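PDB 4FZW: 2,3-dehydroadipyl-CoA hydratase from Escherichia coli, which catalyses the reversible hydration of 2,3-dehydroadipyl-CoA to 3-hydroxyadipyl-CoA in the breakdown of phenylacetate. Local coordinates for residues R14-T19 and T48-C53; L29-L34 and N81-Q86; V52-G57 and Y189-A194; A93-L98 and A204-K209; R149-S154 and A174-D179. One frame throughout, in Å; residues are numbered along the deposited sequence.

Interaction 1 of 5, residues R14-T19 and T48-C53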
# COMPACT_ATOMS: atom_id res chain seq x y z
N ARG B 14 -10.04 24.89 26.88
CA ARG B 14 -10.26 24.20 25.63
C ARG B 14 -9.76 22.76 25.72
O ARG B 14 -9.61 22.08 24.70
CB ARG B 14 -9.52 24.94 24.52
CG ARG B 14 -9.61 26.46 24.68
CD ARG B 14 -9.15 27.16 23.43
NE ARG B 14 -9.66 26.46 22.26
CZ ARG B 14 -10.86 26.66 21.72
NH1 ARG B 14 -11.68 27.57 22.24
NH2 ARG B 14 -11.23 25.96 20.66
N VAL B 15 -9.50 22.29 26.93
CA VAL B 15 -9.14 20.89 27.14
C VAL B 15 -10.24 20.15 27.87
O VAL B 15 -10.71 20.60 28.91
CB VAL B 15 -7.79 20.71 27.90
CG1 VAL B 15 -7.45 19.26 28.00
CG2 VAL B 15 -6.67 21.46 27.18
N LEU B 16 -10.65 19.03 27.30
CA LEU B 16 -11.68 18.19 27.89
C LEU B 16 -11.03 17.00 28.60
O LEU B 16 -10.06 16.42 28.10
CB LEU B 16 -12.66 17.73 26.81
CG LEU B 16 -13.81 16.81 27.24
CD1 LEU B 16 -14.83 17.56 28.09
CD2 LEU B 16 -14.48 16.20 25.99
N LEU B 17 -11.54 16.66 29.77
CA LEU B 17 -11.01 15.54 30.54
C LEU B 17 -12.05 14.44 30.78
O LEU B 17 -13.14 14.69 31.31
CB LEU B 17 -10.44 16.01 31.88
CG LEU B 17 -9.75 14.94 32.75
CD1 LEU B 17 -8.58 14.26 32.02
CD2 LEU B 17 -9.26 15.54 34.08
N LEU B 18 -11.69 13.23 30.39
CA LEU B 18 -12.54 12.08 30.56
C LEU B 18 -11.85 11.09 31.48
O LEU B 18 -10.79 10.54 31.14
CB LEU B 18 -12.87 11.44 29.21
CG LEU B 18 -13.51 12.40 28.20
CD1 LEU B 18 -13.69 11.75 26.84
CD2 LEU B 18 -14.84 12.96 28.72
N THR B 19 -12.43 10.90 32.67
CA THR B 19 -11.89 10.00 33.66
C THR B 19 -12.66 8.70 33.75
O THR B 19 -13.83 8.69 34.13
CB THR B 19 -11.91 10.64 35.07
OG1 THR B 19 -11.30 11.93 35.02
CG2 THR B 19 -11.18 9.75 36.08
N THR B 48 -16.67 23.78 19.26
CA THR B 48 -15.58 24.67 18.83
C THR B 48 -14.87 25.35 20.00
O THR B 48 -13.90 26.10 19.81
CB THR B 48 -16.04 25.73 17.77
OG1 THR B 48 -17.04 26.59 18.33
CG2 THR B 48 -16.55 25.04 16.49
N SER B 49 -15.35 25.07 21.21
CA SER B 49 -14.65 25.53 22.41
C SER B 49 -13.65 24.48 22.91
O SER B 49 -12.85 24.75 23.80
CB SER B 49 -15.63 25.95 23.51
OG SER B 49 -16.23 24.83 24.15
N ILE B 50 -13.68 23.28 22.32
CA ILE B 50 -12.70 22.24 22.65
C ILE B 50 -11.63 22.07 21.57
O ILE B 50 -11.92 22.09 20.36
CB ILE B 50 -13.36 20.88 22.91
CG1 ILE B 50 -14.41 21.00 24.02
CG2 ILE B 50 -12.29 19.85 23.22
CD1 ILE B 50 -15.15 19.73 24.32
N SER B 51 -10.39 21.89 22.02
CA SER B 51 -9.22 21.76 21.14
C SER B 51 -8.44 20.45 21.38
O SER B 51 -7.89 19.87 20.46
CB SER B 51 -8.28 22.95 21.31
OG SER B 51 -8.91 24.14 20.88
N VAL B 52 -8.42 19.99 22.63
CA VAL B 52 -7.73 18.76 23.02
C VAL B 52 -8.57 17.96 24.02
O VAL B 52 -9.35 18.53 24.81
CB VAL B 52 -6.36 19.05 23.68
CG1 VAL B 52 -5.62 17.75 23.98
CG2 VAL B 52 -5.50 19.98 22.80
N CYS B 53 -8.42 16.64 23.99
CA CYS B 53 -8.96 15.79 25.04
C CYS B 53 -7.80 15.10 25.81
O CYS B 53 -6.68 14.96 25.28
CB CYS B 53 -9.95 14.78 24.46
SG CYS B 53 -10.82 13.71 25.65

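Interaction 2 of 5, residues L29-L34 and N81-Q86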
# COMPACT_ATOMS: atom_id res chain seq x y z
N LEU B 29 -13.26 -1.73 30.50
CA LEU B 29 -14.06 -1.08 29.46
C LEU B 29 -15.34 -1.83 29.23
O LEU B 29 -15.36 -2.87 28.60
CB LEU B 29 -13.27 -0.95 28.16
CG LEU B 29 -12.10 0.03 28.28
CD1 LEU B 29 -11.33 0.07 26.98
CD2 LEU B 29 -12.64 1.39 28.63
N ASN B 30 -16.42 -1.29 29.77
CA ASN B 30 -17.76 -1.79 29.46
C ASN B 30 -18.19 -1.43 28.04
O ASN B 30 -17.71 -0.46 27.45
CB ASN B 30 -18.80 -1.20 30.42
CG ASN B 30 -19.17 -2.15 31.52
OD1 ASN B 30 -18.77 -3.32 31.50
ND2 ASN B 30 -19.96 -1.67 32.48
N ASN B 31 -19.13 -2.21 27.53
CA ASN B 31 -19.85 -1.81 26.34
C ASN B 31 -20.46 -0.43 26.54
O ASN B 31 -20.29 0.48 25.72
CB ASN B 31 -20.95 -2.81 26.07
CG ASN B 31 -20.96 -3.30 24.65
OD1 ASN B 31 -20.75 -2.53 23.71
ND2 ASN B 31 -21.20 -4.60 24.47
N ALA B 32 -21.17 -0.27 27.65
CA ALA B 32 -21.77 1.02 27.97
C ALA B 32 -20.70 2.08 28.14
O ALA B 32 -20.88 3.19 27.64
CB ALA B 32 -22.63 0.91 29.21
N LEU B 33 -19.59 1.76 28.80
CA LEU B 33 -18.52 2.74 29.03
C LEU B 33 -17.88 3.15 27.71
O LEU B 33 -17.79 4.34 27.36
CB LEU B 33 -17.47 2.19 30.00
CG LEU B 33 -16.31 3.11 30.42
CD1 LEU B 33 -16.79 4.50 30.81
CD2 LEU B 33 -15.47 2.47 31.54
N LEU B 34 -17.46 2.15 26.95
CA LEU B 34 -17.05 2.37 25.58
C LEU B 34 -18.02 3.27 24.79
O LEU B 34 -17.58 4.22 24.14
CB LEU B 34 -16.94 1.03 24.87
CG LEU B 34 -16.05 1.10 23.64
CD1 LEU B 34 -14.66 1.54 24.09
CD2 LEU B 34 -16.01 -0.24 22.94
N ASN B 81 -21.27 -10.18 14.33
CA ASN B 81 -22.16 -9.03 14.26
C ASN B 81 -22.03 -8.05 15.43
O ASN B 81 -22.87 -7.16 15.59
CB ASN B 81 -23.61 -9.49 14.12
N ASP B 82 -20.97 -8.20 16.23
CA ASP B 82 -20.75 -7.36 17.41
C ASP B 82 -20.68 -5.87 17.08
O ASP B 82 -20.13 -5.48 16.05
CB ASP B 82 -19.47 -7.80 18.13
CG ASP B 82 -19.33 -7.19 19.51
OD1 ASP B 82 -20.03 -6.20 19.82
OD2 ASP B 82 -18.51 -7.70 20.30
N THR B 83 -21.21 -5.06 17.98
CA THR B 83 -21.22 -3.60 17.83
C THR B 83 -19.87 -2.96 18.12
O THR B 83 -19.51 -1.94 17.52
CB THR B 83 -22.26 -2.96 18.78
OG1 THR B 83 -22.33 -1.55 18.53
CG2 THR B 83 -21.89 -3.21 20.24
N ARG B 84 -19.11 -3.57 19.03
CA ARG B 84 -17.88 -2.99 19.59
C ARG B 84 -16.85 -2.47 18.58
O ARG B 84 -16.30 -1.38 18.76
CB ARG B 84 -17.20 -3.97 20.55
CG ARG B 84 -17.65 -3.84 21.99
CD ARG B 84 -16.98 -4.90 22.85
NE ARG B 84 -15.99 -4.34 23.75
CZ ARG B 84 -16.28 -3.80 24.92
NH1 ARG B 84 -17.55 -3.75 25.32
NH2 ARG B 84 -15.32 -3.31 25.69
N PRO B 85 -16.58 -3.24 17.52
CA PRO B 85 -15.56 -2.80 16.56
C PRO B 85 -15.83 -1.44 15.92
O PRO B 85 -14.87 -0.70 15.65
CB PRO B 85 -15.57 -3.92 15.53
CG PRO B 85 -15.84 -5.14 16.38
CD PRO B 85 -16.88 -4.68 17.37
N GLN B 86 -17.09 -1.08 15.71
CA GLN B 86 -17.43 0.20 15.09
C GLN B 86 -17.30 1.34 16.10
O GLN B 86 -17.09 2.49 15.73
CB GLN B 86 -18.85 0.16 14.53
CG GLN B 86 -19.89 0.10 15.65
CD GLN B 86 -21.32 0.09 15.17
OE1 GLN B 86 -21.62 -0.23 14.01
NE2 GLN B 86 -22.24 0.45 16.08

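Interaction 3 of 5, residues V52-G57 and Y189-A194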
# COMPACT_ATOMS: atom_id res chain seq x y z
N VAL B 52 -8.42 19.99 22.63
CA VAL B 52 -7.73 18.76 23.02
C VAL B 52 -8.57 17.96 24.02
O VAL B 52 -9.35 18.53 24.81
CB VAL B 52 -6.36 19.05 23.68
CG1 VAL B 52 -5.62 17.75 23.98
CG2 VAL B 52 -5.50 19.98 22.80
N CYS B 53 -8.42 16.64 23.99
CA CYS B 53 -8.96 15.79 25.04
C CYS B 53 -7.80 15.10 25.81
O CYS B 53 -6.68 14.96 25.28
CB CYS B 53 -9.95 14.78 24.46
SG CYS B 53 -10.82 13.71 25.65
N VAL B 54 -8.06 14.75 27.07
CA VAL B 54 -7.16 13.96 27.87
C VAL B 54 -8.02 12.82 28.39
O VAL B 54 -9.17 13.05 28.79
CB VAL B 54 -6.60 14.76 29.08
CG1 VAL B 54 -5.90 13.85 30.09
CG2 VAL B 54 -5.68 15.86 28.62
N ILE B 55 -7.48 11.60 28.39
CA ILE B 55 -8.22 10.42 28.88
C ILE B 55 -7.44 9.75 30.01
O ILE B 55 -6.28 9.39 29.86
CB ILE B 55 -8.49 9.40 27.73
CG1 ILE B 55 -9.54 9.94 26.75
CG2 ILE B 55 -8.95 8.06 28.28
CD1 ILE B 55 -10.07 8.88 25.74
N THR B 56 -8.08 9.54 31.15
CA THR B 56 -7.37 8.97 32.28
C THR B 56 -8.23 8.09 33.17
O THR B 56 -9.47 8.14 33.11
CB THR B 56 -6.75 10.07 33.18
OG1 THR B 56 -5.80 9.48 34.06
CG2 THR B 56 -7.81 10.76 34.02
N GLY B 57 -7.57 7.28 33.99
CA GLY B 57 -8.27 6.48 34.96
C GLY B 57 -7.98 7.00 36.35
O GLY B 57 -8.16 8.20 36.63
N TYR B 189 0.39 16.79 34.64
CA TYR B 189 1.36 17.15 33.61
C TYR B 189 0.76 16.88 32.21
O TYR B 189 1.06 17.58 31.24
CB TYR B 189 2.68 16.39 33.83
CG TYR B 189 3.48 16.96 34.94
CD1 TYR B 189 3.00 18.04 35.67
CD2 TYR B 189 4.73 16.45 35.28
CE1 TYR B 189 3.74 18.60 36.70
CE2 TYR B 189 5.49 17.01 36.32
CZ TYR B 189 4.97 18.08 37.02
OH TYR B 189 5.66 18.67 38.05
N ALA B 190 -0.08 15.86 32.13
CA ALA B 190 -0.78 15.53 30.90
C ALA B 190 -1.72 16.67 30.52
O ALA B 190 -1.82 17.01 29.33
CB ALA B 190 -1.53 14.23 31.09
N LEU B 191 -2.39 17.25 31.52
CA LEU B 191 -3.22 18.45 31.35
C LEU B 191 -2.42 19.68 30.94
O LEU B 191 -2.93 20.52 30.22
CB LEU B 191 -4.05 18.76 32.61
CG LEU B 191 -5.15 17.74 32.93
CD1 LEU B 191 -5.71 17.97 34.32
CD2 LEU B 191 -6.27 17.79 31.86
N GLN B 192 -1.17 19.79 31.39
CA GLN B 192 -0.34 20.94 30.98
C GLN B 192 0.08 20.80 29.51
O GLN B 192 0.15 21.80 28.77
CB GLN B 192 0.88 21.13 31.89
N LEU B 193 0.33 19.56 29.11
CA LEU B 193 0.63 19.21 27.72
C LEU B 193 -0.53 19.51 26.77
O LEU B 193 -0.32 20.00 25.66
CB LEU B 193 0.95 17.72 27.64
CG LEU B 193 1.38 17.21 26.27
CD1 LEU B 193 2.72 17.80 25.88
CD2 LEU B 193 1.46 15.69 26.31
N ALA B 194 -1.76 19.24 27.20
CA ALA B 194 -2.93 19.51 26.36
C ALA B 194 -3.16 21.00 26.32
O ALA B 194 -3.61 21.52 25.32
CB ALA B 194 -4.16 18.81 26.88

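Interaction 4 of 5, residues A93-L98 and A204-K209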
# COMPACT_ATOMS: atom_id res chain seq x y z
N ALA B 93 -11.69 8.00 14.98
CA ALA B 93 -12.06 9.01 14.01
C ALA B 93 -12.16 10.38 14.67
O ALA B 93 -12.32 11.41 14.01
CB ALA B 93 -13.38 8.64 13.32
N PHE B 94 -12.04 10.40 16.00
CA PHE B 94 -11.98 11.66 16.71
C PHE B 94 -10.89 12.50 16.06
O PHE B 94 -9.76 12.06 15.91
CB PHE B 94 -11.71 11.43 18.20
CG PHE B 94 -11.58 12.71 19.00
CD1 PHE B 94 -12.67 13.53 19.23
CD2 PHE B 94 -10.36 13.09 19.53
CE1 PHE B 94 -12.56 14.70 19.97
CE2 PHE B 94 -10.23 14.27 20.28
CZ PHE B 94 -11.34 15.07 20.50
N ASN B 95 -11.24 13.72 15.65
CA ASN B 95 -10.38 14.51 14.78
C ASN B 95 -9.45 15.48 15.53
O ASN B 95 -8.62 16.14 14.92
CB ASN B 95 -11.25 15.27 13.76
CG ASN B 95 -12.13 16.35 14.42
OD1 ASN B 95 -12.42 16.29 15.61
ND2 ASN B 95 -12.55 17.32 13.64
N LYS B 96 -9.60 15.56 16.85
CA LYS B 96 -8.77 16.44 17.67
C LYS B 96 -7.71 15.68 18.48
O LYS B 96 -7.85 14.48 18.72
CB LYS B 96 -9.62 17.31 18.59
CG LYS B 96 -10.55 18.25 17.84
CD LYS B 96 -11.48 18.99 18.80
CE LYS B 96 -12.61 19.66 18.02
NZ LYS B 96 -13.48 20.53 18.88
N PRO B 97 -6.63 16.38 18.87
CA PRO B 97 -5.57 15.75 19.67
C PRO B 97 -6.10 15.02 20.90
O PRO B 97 -6.96 15.53 21.63
CB PRO B 97 -4.70 16.93 20.07
CG PRO B 97 -4.80 17.83 18.85
CD PRO B 97 -6.25 17.72 18.41
N LEU B 98 -5.60 13.81 21.12
CA LEU B 98 -6.11 12.95 22.16
C LEU B 98 -4.93 12.40 22.95
O LEU B 98 -4.09 11.66 22.42
CB LEU B 98 -6.94 11.82 21.55
CG LEU B 98 -7.73 10.86 22.44
CD1 LEU B 98 -8.72 11.59 23.33
CD2 LEU B 98 -8.45 9.85 21.58
N ALA B 204 -5.21 24.04 12.62
CA ALA B 204 -3.85 23.54 12.48
C ALA B 204 -3.68 22.23 13.25
O ALA B 204 -3.11 21.27 12.74
CB ALA B 204 -2.85 24.58 12.96
N LEU B 205 -4.20 22.20 14.47
CA LEU B 205 -4.16 20.96 15.23
C LEU B 205 -4.86 19.85 14.44
O LEU B 205 -4.34 18.74 14.31
CB LEU B 205 -4.77 21.13 16.63
CG LEU B 205 -3.94 21.94 17.67
CD1 LEU B 205 -4.70 22.17 18.97
CD2 LEU B 205 -2.62 21.28 17.96
N GLN B 206 -6.03 20.16 13.89
CA GLN B 206 -6.79 19.19 13.12
C GLN B 206 -6.06 18.77 11.85
O GLN B 206 -5.97 17.57 11.55
CB GLN B 206 -8.18 19.71 12.84
CG GLN B 206 -8.99 19.81 14.13
CD GLN B 206 -10.26 20.64 14.02
OE1 GLN B 206 -10.33 21.62 13.29
NE2 GLN B 206 -11.26 20.26 14.79
N ALA B 207 -5.53 19.75 11.12
CA ALA B 207 -4.72 19.49 9.93
C ALA B 207 -3.51 18.59 10.23
O ALA B 207 -3.30 17.58 9.55
CB ALA B 207 -4.24 20.80 9.30
N ALA B 208 -2.72 18.97 11.22
CA ALA B 208 -1.48 18.26 11.52
C ALA B 208 -1.78 16.85 11.98
O ALA B 208 -1.06 15.90 11.61
CB ALA B 208 -0.71 19.00 12.59
N LYS B 209 -2.83 16.69 12.79
CA LYS B 209 -3.21 15.37 13.27
C LYS B 209 -3.57 14.46 12.10
O LYS B 209 -3.13 13.31 12.03
CB LYS B 209 -4.38 15.44 14.25
CG LYS B 209 -4.56 14.13 15.01
CD LYS B 209 -5.89 14.06 15.77
CE LYS B 209 -6.18 12.61 16.12
NZ LYS B 209 -7.14 12.43 17.24
O HOH W 1 -7.89 15.61 12.46

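Interaction 5 of 5, residues R149-S154 and A174-D179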
# COMPACT_ATOMS: atom_id res chain seq x y z
N ARG B 149 3.87 -0.99 15.33
CA ARG B 149 4.17 0.23 14.59
C ARG B 149 5.00 1.22 15.40
O ARG B 149 5.68 2.08 14.84
CB ARG B 149 2.89 0.87 14.01
CG ARG B 149 2.44 0.20 12.72
CD ARG B 149 1.15 0.81 12.15
NE ARG B 149 0.83 0.27 10.82
CZ ARG B 149 0.24 -0.90 10.60
NH1 ARG B 149 -0.12 -1.68 11.62
NH2 ARG B 149 0.00 -1.31 9.36
N SER B 150 4.97 1.10 16.73
CA SER B 150 5.70 2.07 17.55
C SER B 150 6.79 1.48 18.45
O SER B 150 7.56 2.24 18.99
CB SER B 150 4.73 2.91 18.39
OG SER B 150 4.12 2.14 19.41
N VAL B 151 6.86 0.16 18.61
CA VAL B 151 7.93 -0.45 19.42
C VAL B 151 8.73 -1.57 18.72
O VAL B 151 9.58 -2.19 19.35
CB VAL B 151 7.41 -0.97 20.79
CG1 VAL B 151 6.44 0.01 21.40
CG2 VAL B 151 6.82 -2.36 20.68
N GLY B 152 8.47 -1.81 17.44
CA GLY B 152 9.24 -2.80 16.70
C GLY B 152 8.73 -4.22 16.84
O GLY B 152 7.95 -4.53 17.75
N LYS B 153 9.17 -5.11 15.95
CA LYS B 153 8.61 -6.46 15.91
C LYS B 153 8.94 -7.33 17.12
O LYS B 153 8.14 -8.18 17.53
CB LYS B 153 9.02 -7.18 14.61
CG LYS B 153 7.92 -8.12 14.13
CD LYS B 153 8.48 -9.43 13.64
CE LYS B 153 9.69 -9.19 12.79
NZ LYS B 153 10.22 -10.42 12.18
N SER B 154 10.11 -7.13 17.69
CA SER B 154 10.53 -8.03 18.75
C SER B 154 9.72 -7.82 20.00
O SER B 154 9.10 -8.75 20.51
CB SER B 154 12.04 -7.92 19.01
OG SER B 154 12.50 -9.17 19.50
N ALA B 174 11.08 2.14 24.53
CA ALA B 174 10.59 1.43 23.37
C ALA B 174 9.77 2.37 22.50
O ALA B 174 9.50 2.06 21.35
CB ALA B 174 9.76 0.20 23.80
N GLY B 175 9.39 3.53 23.04
CA GLY B 175 8.62 4.49 22.27
C GLY B 175 7.11 4.29 22.27
O GLY B 175 6.40 4.86 21.45
N LEU B 176 6.61 3.46 23.19
CA LEU B 176 5.16 3.29 23.40
C LEU B 176 4.62 4.53 24.12
O LEU B 176 3.48 4.94 23.93
CB LEU B 176 4.87 1.98 24.19
CG LEU B 176 3.45 1.39 24.34
CD1 LEU B 176 3.48 0.14 25.18
CD2 LEU B 176 2.44 2.35 24.95
N VAL B 177 5.47 5.14 24.93
CA VAL B 177 5.11 6.29 25.77
C VAL B 177 6.15 7.37 25.51
O VAL B 177 7.27 7.07 25.13
CB VAL B 177 5.10 5.87 27.27
CG1 VAL B 177 5.18 7.07 28.18
CG2 VAL B 177 3.88 5.01 27.57
N SER B 178 5.79 8.63 25.70
CA SER B 178 6.76 9.68 25.42
C SER B 178 7.01 10.59 26.63
O SER B 178 7.59 11.67 26.50
CB SER B 178 6.36 10.49 24.16
OG SER B 178 5.07 11.06 24.25
N ASP B 179 6.58 10.14 27.80
CA ASP B 179 6.76 10.87 29.06
C ASP B 179 6.46 9.93 30.20
O ASP B 179 5.46 9.21 30.16
CB ASP B 179 5.81 12.08 29.17
CG ASP B 179 6.47 13.38 28.80
OD1 ASP B 179 7.64 13.61 29.18
OD2 ASP B 179 5.80 14.19 28.12

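Interaction 1 of 5, residues R14-T19 and T48-C53
The hydroxyl oxygen of S51 is gripped by two nitrogens of one guanidinium group: R14 NE donates to S51 OG at 2.8 Å and R14 NH2 to the same S51 OG at 3.0 Å, a side-on hold with the oxygen close to the guanidinium plane. R14 NH2 also reaches T48 O, 2.8 Å away and again near that plane, by a fairly straight bond (166°), although the nitrogen stands above the plane of the T48 carbonyl. A bend in the arginine chain at chi3 (41°) brings the flat group round to these acceptors, and S49 O lies over the centre of one of its faces. The backbone oxygen R14 O is itself shared, taking S51 N in the carbonyl plane on a lone pair at 2.8 Å and V52 N nearly in line with the C=O bond. Here a beta-alpha-beta crossover closes: strand 15-20 leads through helix 31-46 to strand 52-56, its parallel neighbour in the crotonase-type sheet. V52 N to R14 O and L16 N to V52 O (2.9 Å) together make the parallel bridge that pairs V15 with V52. V15 and V52 face helix 186-197, whereas L16 and C53 project from the other face, toward helix 31-46. On that second face L16 CD2 meets I50 CD1 at 4.0 Å, and L18 CD1 comes alongside C53 SG at 3.7 Å.

Interaction 2 of 5, residues L29-L34 and N81-Q86
Two helix beginnings meet here in the crotonase-type fold, N31 and L34 at the head of helix 31-46 facing R84 near the start of helix 84-92, beside a bound glycerol that probably comes from the crystallisation liquor. R84 reaches across with a side chain bent at chi3 (110°), and its NH2 donates to L29 O at 2.9 Å, approaching from well above the plane of that carbonyl. R84 NE turns to the glycerol instead. The methyl CD2 of L34 sits over the centre of one guanidinium face, 4.1 Å from R84 CZ, while N31 N lies at the edge of the group; that amide donates to E70, which also forms a long, weak ion pair with R84. The N31 carboxamide crosses obliquely, its plane turned 73° from the guanidinium. A methionine in place of R84 would probably leave L29 O without this donor and E70 without its distant cation. At its own helix the arginine is placed by D82, whose OD1 accepts R84 N in a capping bond of 2.9 Å while its OD2 is salt-bridged to K74. Beside this, T83 CG2 lies 3.7 Å from N31 OD1.

Interaction 3 of 5, residues V52-G57 and Y189-A194
With chi1 close to 180° in both V52 (-176°) and V54 (167°), each valine sets CG1 trans to its backbone N and CG2 trans to its carbonyl carbon, and the methyls of the two residues reach the same alanine, A194. The contact shows how a helix covers the sheet of a crotonase-type fold: helix 186-197 runs nearly antiparallel to strand 52-56, the short segments making 165° with their axes 8.7 Å apart. That close spacing goes with small residues on the helix. A194 CB is met by V52 CG1 at 3.4 Å and by V54 CG2 at 3.7 Å, and V15 of the adjoining strand packs on the same alanine. One turn earlier, A190 CB lies 4.5 Å from V54 CG1. L191 comes in from the flank, crossing V54 at about a right angle. The contact is wholly apolar, its valines and alanines buried and L191 partly exposed. Other residues of the helix meet neighbouring chains: L193 packs on K158 of the third subunit, and Y189 OH is hydrogen-bonded to the chain of another protein. Between V54 and L191 the touching atoms are V54 CG2 and L191 CD2, 3.8 Å apart.

Interaction 4 of 5, residues A93-L98 and A204-K209
K209 drives its ammonium group from helix 202-214 into the loop before strand 98-102, where K209 NZ donates to F94 O at 3.0 Å from above that carbonyl's plane. K96 O is a second acceptor for NZ, though its position is less certain, and D118 adds a salt bridge. The chain is extended throughout, with CG trans to the backbone N (chi1 -166°), which carries the charge across the loop and lays K209 CD 3.5 Å from N95 O. That same N95 O takes a hydrogen bond at 2.6 Å from a water that also donates to Q206 O at 2.9 Å, so the water bridges loop and helix. Q206 lies side by side with K96, its NE2 against K96 CE at 3.6 Å; the ammonium of K96 goes on to I50 O and A44 O. Farther out, P97 crosses L205 at about a right angle, P97 CG meeting L205 CB at 4.0 Å. L205 also packs on I133 of the third subunit. A leucine in place of K209 would probably strand F94 O without its donor and D118 without its cation. Buried beside the D118 carboxylate, the ammonium probably stays protonated; its hydrogen bonds tie loop to helix, while D118 answers the charge.

Interaction 5 of 5, residues R149-S154 and A174-D179
V151 packs closely on the far segment while its neighbour S150 holds a looser edge, and the two make a useful contrast. In the close part, the side chains of V151 and L176 lie side by side, pointing the same way, with V151 CG1 3.8 Å from L176 CB, and V151 CB faces A174 CB at 4.0 Å. With chi1 at -41°, V151 carries CG1 beside its own backbone N, trans to the carbonyl carbon, which is the side where L176 lies. A CA-H...O contact adds to this, V151 CA standing 3.5 Å from A174 O. These groups draw on further cover from the same chain: A174 leans on L155, and L176 reaches L147 and F128.

S150 and G175 are partly exposed, whereas V151 and L176 are buried. S150 OG comes no nearer than 4.1 Å to G175 O, and S150 O faces A174 O, two acceptors that cannot bond to each other. G175, the first residue to leave helical angles after helix 168-173, has a positive phi (86°); a CB there would point at S150 O and also run into the carbonyl oxygen of A174. S150 itself packs on G152 of the third subunit. Just beyond, S154 OG bonds to S178 OG of the second subunit, and D179 forms a salt bridge with K158 of the third. Helix and loop thus lie at contacts between copies, consistent with the trimer-based assemblies of the crotonase family.

Interactions 1, 3 and 4 form one connected region around strand 52-56. The first two share V52 and C53, and L16 O lies 2.8 Å from V54 N, a probable hydrogen bond that carries the sheet onward. Interaction 4 joins on the other side, with C53 N 3.0 Å from P97 O and K96 NZ 2.7 Å from I50 O. Interaction 2, beside the bound glycerol, stands apart: its centre is about 23 Å from those of interactions 1 and 4, although helix 31-46 connects it to the strands. Interaction 5 is nested in the chain loops closed by interactions 3 and 4, with nearest atoms about 5 Å from interaction 3; like interaction 4, it touches the third subunit.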